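Side-chain contacts in cytosol aminopeptidase (Coxiella burnetii, PDB 3IJ3), which probably works as a manganese-dependent metallopeptidase of the M17 family, removing amino acids from the N-termini of peptides: residues T54-A57 / R58-Q61; A158-K161 / R162-W166. All coordinates share one frame; numbering follows the deposited sequence.

Contact 1 (T54-A57 / R58-Q61); sequences TQDA and RTQQ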
loop_
_atom_site.group_PDB
_atom_site.type_symbol
_atom_site.label_atom_id
_atom_site.label_comp_id
_atom_site.label_asym_id
_atom_site.label_seq_id
_atom_site.Cartn_x
_atom_site.Cartn_y
_atom_site.Cartn_z
ATOM N N THR A 54 -26.357 -57.398 -12.193
ATOM C CA THR A 54 -27.319 -57.517 -13.288
ATOM C C THR A 54 -26.649 -57.512 -14.664
ATOM O O THR A 54 -27.324 -57.691 -15.686
ATOM C CB THR A 54 -28.352 -56.353 -13.287
ATOM O OG1 THR A 54 -27.735 -55.105 -13.684
ATOM C CG2 THR A 54 -29.013 -56.209 -11.911
ATOM N N GLN A 55 -25.332 -57.309 -14.693
ATOM C CA GLN A 55 -24.597 -57.209 -15.949
ATOM C C GLN A 55 -23.868 -58.481 -16.310
ATOM O O GLN A 55 -23.688 -59.358 -15.465
ATOM C CB GLN A 55 -23.589 -56.055 -15.843
ATOM C CG GLN A 55 -24.262 -54.735 -15.535
ATOM C CD GLN A 55 -25.174 -54.296 -16.642
ATOM O OE1 GLN A 55 -24.723 -54.045 -17.757
ATOM N NE2 GLN A 55 -26.467 -54.169 -16.339
ATOM N N ASP A 56 -23.438 -58.570 -17.570
ATOM C CA ASP A 56 -22.708 -59.750 -18.027
ATOM C C ASP A 56 -21.271 -59.791 -17.471
ATOM O O ASP A 56 -20.783 -58.824 -16.862
ATOM C CB ASP A 56 -22.745 -59.900 -19.566
ATOM C CG ASP A 56 -22.004 -58.795 -20.312
ATOM O OD1 ASP A 56 -21.214 -58.037 -19.701
ATOM O OD2 ASP A 56 -22.198 -58.707 -21.554
ATOM N N ALA A 57 -20.611 -60.927 -17.686
ATOM C CA ALA A 57 -19.258 -61.163 -17.170
ATOM C C ALA A 57 -18.246 -60.093 -17.565
ATOM O O ALA A 57 -17.547 -59.531 -16.701
ATOM C CB ALA A 57 -18.768 -62.543 -17.628
ATOM N N ARG A 58 -18.173 -59.816 -18.863
ATOM C CA ARG A 58 -17.245 -58.825 -19.408
ATOM C C ARG A 58 -17.454 -57.438 -18.779
ATOM O O ARG A 58 -16.476 -56.747 -18.455
ATOM C CB ARG A 58 -17.389 -58.755 -20.939
ATOM C CG ARG A 58 -16.635 -57.607 -21.598
ATOM C CD ARG A 58 -16.868 -57.533 -23.118
ATOM N NE ARG A 58 -16.222 -58.647 -23.815
ATOM C CZ ARG A 58 -16.830 -59.685 -24.396
ATOM N NH1 ARG A 58 -18.160 -59.781 -24.441
ATOM N NH2 ARG A 58 -16.088 -60.624 -24.988
ATOM N N THR A 59 -18.714 -57.038 -18.593
ATOM C CA THR A 59 -19.044 -55.737 -17.999
ATOM C C THR A 59 -18.589 -55.693 -16.521
ATOM O O THR A 59 -17.972 -54.710 -16.064
ATOM C CB THR A 59 -20.545 -55.448 -18.153
ATOM O OG1 THR A 59 -20.861 -55.390 -19.552
ATOM C CG2 THR A 59 -20.920 -54.129 -17.506
ATOM N N GLN A 60 -18.873 -56.765 -15.781
ATOM C CA GLN A 60 -18.437 -56.842 -14.388
ATOM C C GLN A 60 -16.906 -56.751 -14.293
ATOM O O GLN A 60 -16.382 -56.011 -13.452
ATOM C CB GLN A 60 -18.959 -58.105 -13.690
ATOM C CG GLN A 60 -20.490 -58.209 -13.670
ATOM C CD GLN A 60 -21.004 -59.279 -12.720
ATOM O OE1 GLN A 60 -20.527 -59.386 -11.593
ATOM N NE2 GLN A 60 -22.011 -60.043 -13.153
ATOM N N GLN A 61 -16.190 -57.475 -15.153
ATOM C CA GLN A 61 -14.707 -57.431 -15.135
ATOM C C GLN A 61 -14.173 -56.039 -15.456
ATOM O O GLN A 61 -13.222 -55.540 -14.805
ATOM C CB GLN A 61 -14.118 -58.395 -16.171
ATOM C CG GLN A 61 -14.408 -59.892 -15.926
ATOM C CD GLN A 61 -13.583 -60.497 -14.796
ATOM O OE1 GLN A 61 -12.807 -59.801 -14.105
ATOM N NE2 GLN A 61 -13.741 -61.818 -14.602
#
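Asp56 and Thr59 meet in a helix N-cap, a local contact at the surface of the N-terminal domain where the loop after helix 48-52 turns into helix 57-66. Asp56 OD1 accepts from Thr59 N at 2.9 Å and from Thr59 OG1 at 2.7 Å. The amide meets it nearly along the C-O axis and the hydroxyl on the syn side, 33° out of the carboxylate plane, and the two come from opposite faces. Asp56 CG lies between the backbone N and the carbonyl carbon (chi1 66°), which brings OD1 over the first turn. This is the classic Asp N-cap of an alpha-helix, in which a carboxylate satisfies an amide of the first turn; its negative charge probably suits the helix dipole. The side chain of Gln60, extended beyond CG, runs back along the entering chain, and Gln60 NE2 donates to Gln55 O at 2.9 Å from above the carbonyl plane. Thr59 CG2 rests against Gln55 CB at 3.7 Å, and both residues touch Gln86 of strand 85-91. Gln55 NE2 donates to Thr54 OG1 at 3.1 Å, with the hydroxyl in the Gln55 amide plane. Arg58 packs on Arg58 of a second subunit.

Contact 2 (A158-K161 / R162-W166); sequences AHRK and RVTDW. With SO4 (sulfate ion), chain H.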
loop_
_atom_site.group_PDB
_atom_site.type_symbol
_atom_site.label_atom_id
_atom_site.label_comp_id
_atom_site.label_asym_id
_atom_site.label_seq_id
_atom_site.Cartn_x
_atom_site.Cartn_y
_atom_site.Cartn_z
ATOM N N ALA A 158 -40.722 -33.656 -25.268
ATOM C CA ALA A 158 -41.453 -33.162 -24.088
ATOM C C ALA A 158 -40.701 -32.082 -23.307
ATOM O O ALA A 158 -41.314 -31.246 -22.635
ATOM C CB ALA A 158 -41.796 -34.337 -23.160
ATOM N N HIS A 159 -39.376 -32.084 -23.406
ATOM C CA HIS A 159 -38.553 -31.139 -22.671
ATOM C C HIS A 159 -37.779 -30.200 -23.566
ATOM O O HIS A 159 -37.062 -29.332 -23.075
ATOM C CB HIS A 159 -37.536 -31.916 -21.832
ATOM C CG HIS A 159 -38.172 -32.888 -20.897
ATOM N ND1 HIS A 159 -38.688 -32.506 -19.677
ATOM C CD2 HIS A 159 -38.407 -34.214 -21.013
ATOM C CE1 HIS A 159 -39.199 -33.565 -19.075
ATOM N NE2 HIS A 159 -39.049 -34.612 -19.866
ATOM N N ARG A 160 -37.963 -30.335 -24.869
ATOM C CA ARG A 160 -37.165 -29.593 -25.842
ATOM C C ARG A 160 -37.283 -28.082 -25.763
ATOM O O ARG A 160 -36.254 -27.384 -25.749
ATOM C CB ARG A 160 -37.501 -30.094 -27.239
ATOM C CG ARG A 160 -36.573 -29.651 -28.360
ATOM C CD ARG A 160 -36.898 -30.520 -29.594
ATOM N NE ARG A 160 -36.633 -31.953 -29.340
ATOM C CZ ARG A 160 -37.092 -32.967 -30.093
ATOM N NH1 ARG A 160 -37.871 -32.716 -31.146
ATOM N NH2 ARG A 160 -36.802 -34.242 -29.782
ATOM N N LYS A 161 -38.515 -27.569 -25.712
ATOM C CA LYS A 161 -38.721 -26.125 -25.658
ATOM C C LYS A 161 -38.137 -25.514 -24.371
ATOM O O LYS A 161 -37.417 -24.509 -24.407
ATOM C CB LYS A 161 -40.206 -25.759 -25.757
ATOM C CG LYS A 161 -40.449 -24.226 -25.898
ATOM C CD LYS A 161 -41.893 -23.825 -25.718
ATOM C CE LYS A 161 -42.131 -22.384 -26.133
ATOM N NZ LYS A 161 -41.137 -21.419 -25.624
ATOM N N ARG A 162 -38.466 -26.101 -23.228
ATOM C CA ARG A 162 -37.989 -25.542 -21.962
ATOM C C ARG A 162 -36.468 -25.580 -21.866
ATOM O O ARG A 162 -35.843 -24.603 -21.435
ATOM C CB ARG A 162 -38.579 -26.312 -20.804
ATOM C CG ARG A 162 -38.296 -25.708 -19.453
ATOM C CD ARG A 162 -39.100 -24.485 -19.180
ATOM N NE ARG A 162 -40.539 -24.774 -19.188
ATOM C CZ ARG A 162 -41.467 -23.971 -18.673
ATOM N NH1 ARG A 162 -42.748 -24.319 -18.734
ATOM N NH2 ARG A 162 -41.122 -22.836 -18.071
ATOM N N VAL A 163 -35.860 -26.703 -22.225
ATOM C CA VAL A 163 -34.406 -26.802 -22.165
ATOM C C VAL A 163 -33.728 -25.841 -23.172
ATOM O O VAL A 163 -32.746 -25.172 -22.834
ATOM C CB VAL A 163 -33.924 -28.268 -22.351
ATOM C CG1 VAL A 163 -32.416 -28.301 -22.567
ATOM C CG2 VAL A 163 -34.356 -29.119 -21.153
ATOM N N THR A 164 -34.280 -25.759 -24.380
ATOM C CA THR A 164 -33.719 -24.889 -25.411
ATOM C C THR A 164 -33.834 -23.420 -25.015
ATOM O O THR A 164 -32.867 -22.666 -25.136
ATOM C CB THR A 164 -34.386 -25.106 -26.782
ATOM O OG1 THR A 164 -34.220 -26.467 -27.182
ATOM C CG2 THR A 164 -33.751 -24.189 -27.841
ATOM N N ASP A 165 -35.007 -23.040 -24.519
ATOM C CA ASP A 165 -35.286 -21.666 -24.083
ATOM C C ASP A 165 -34.242 -21.275 -23.014
ATOM O O ASP A 165 -33.632 -20.200 -23.092
ATOM C CB ASP A 165 -36.703 -21.503 -23.486
ATOM C CG ASP A 165 -37.820 -21.470 -24.534
ATOM O OD1 ASP A 165 -37.526 -21.443 -25.745
ATOM O OD2 ASP A 165 -39.005 -21.453 -24.130
ATOM N N TRP A 166 -34.036 -22.139 -22.019
ATOM C CA TRP A 166 -33.056 -21.838 -20.983
ATOM C C TRP A 166 -31.617 -21.816 -21.486
ATOM O O TRP A 166 -30.862 -20.928 -21.115
ATOM C CB TRP A 166 -33.161 -22.781 -19.763
ATOM C CG TRP A 166 -34.161 -22.326 -18.767
ATOM C CD1 TRP A 166 -35.313 -22.950 -18.409
ATOM C CD2 TRP A 166 -34.108 -21.110 -18.006
ATOM N NE1 TRP A 166 -35.982 -22.207 -17.466
ATOM C CE2 TRP A 166 -35.257 -21.074 -17.200
ATOM C CE3 TRP A 166 -33.195 -20.060 -17.928
ATOM C CZ2 TRP A 166 -35.520 -20.018 -16.331
ATOM C CZ3 TRP A 166 -33.456 -19.005 -17.072
ATOM C CH2 TRP A 166 -34.607 -18.997 -16.279
HETATM S S SO4 H . -42.863 -25.293 -22.230
HETATM O O1 SO4 H . -42.741 -26.617 -22.845
HETATM O O2 SO4 H . -43.827 -24.490 -22.984
HETATM O O3 SO4 H . -43.352 -25.432 -20.865
HETATM O O4 SO4 H . -41.568 -24.628 -22.230
HETATM O O HOH W 1 -40.483 -28.123 -22.757
HETATM O O HOH W 2 -39.385 -21.303 -27.678
#
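Lys161 and Asp165 form an i to i+4 salt bridge on the first turns of helix 157-178. Lys161 NZ donates to the syn lone pair of Asp165 OD2 at 2.6 Å. The lysine chain runs out extended and bends only at its last torsion (chi4 -46°), which turns NZ back to the carboxylate; a water bridges NZ to Asp165 OD1. Both charged groups have further partners, Leu289 O for the ammonium and Gln290 NE2 for OD2, so the pair ties this helix to the end of helix 275-289.

Among the hydrogen bonds, Arg160 O accepts from Thr164 N at 2.9 Å; in one of two modelled conformers of Thr164, OG1 also donates to this oxygen, from the opposite face of the carbonyl plane. Farther round, Val163 N donates to His159 O at 3.0 Å, while the imidazole of His159 is held by Glu127.

The anion contacts involve Arg162, whose guanidinium also forms a salt bridge with Glu478. A sulfate, probably from the crystallisation liquor and also bound by Gln290, has O4 over one guanidinium face; the detailed geometry of its very short approach to NH1 is doubtful. A water lies 2.7 Å from sulfate O1 and accepts from Arg162 N at 2.9 Å.

Contact 1 closes before contact 2 opens along the chain; their centres are about 36 Å apart and their nearest atoms about 24 Å, so they do not touch. Both concern the first turns of helices. Residues 54-61 lie at the outer margin of the N-terminal domain, their centre about 44 Å from the centre of the chain, where a second subunit comes within reach. Residues 158-166 sit farther in, their centre about 18 Å from that of the chain, packed between helix 123-135 and helices 275-289 and 470-481, with no other subunit touching them. Neither contact supplies a ligand to the metal site, where a lithium ion lies with Lys250, Asp255, Asp273 and Glu334; the sulfate belongs to contact 2 alone.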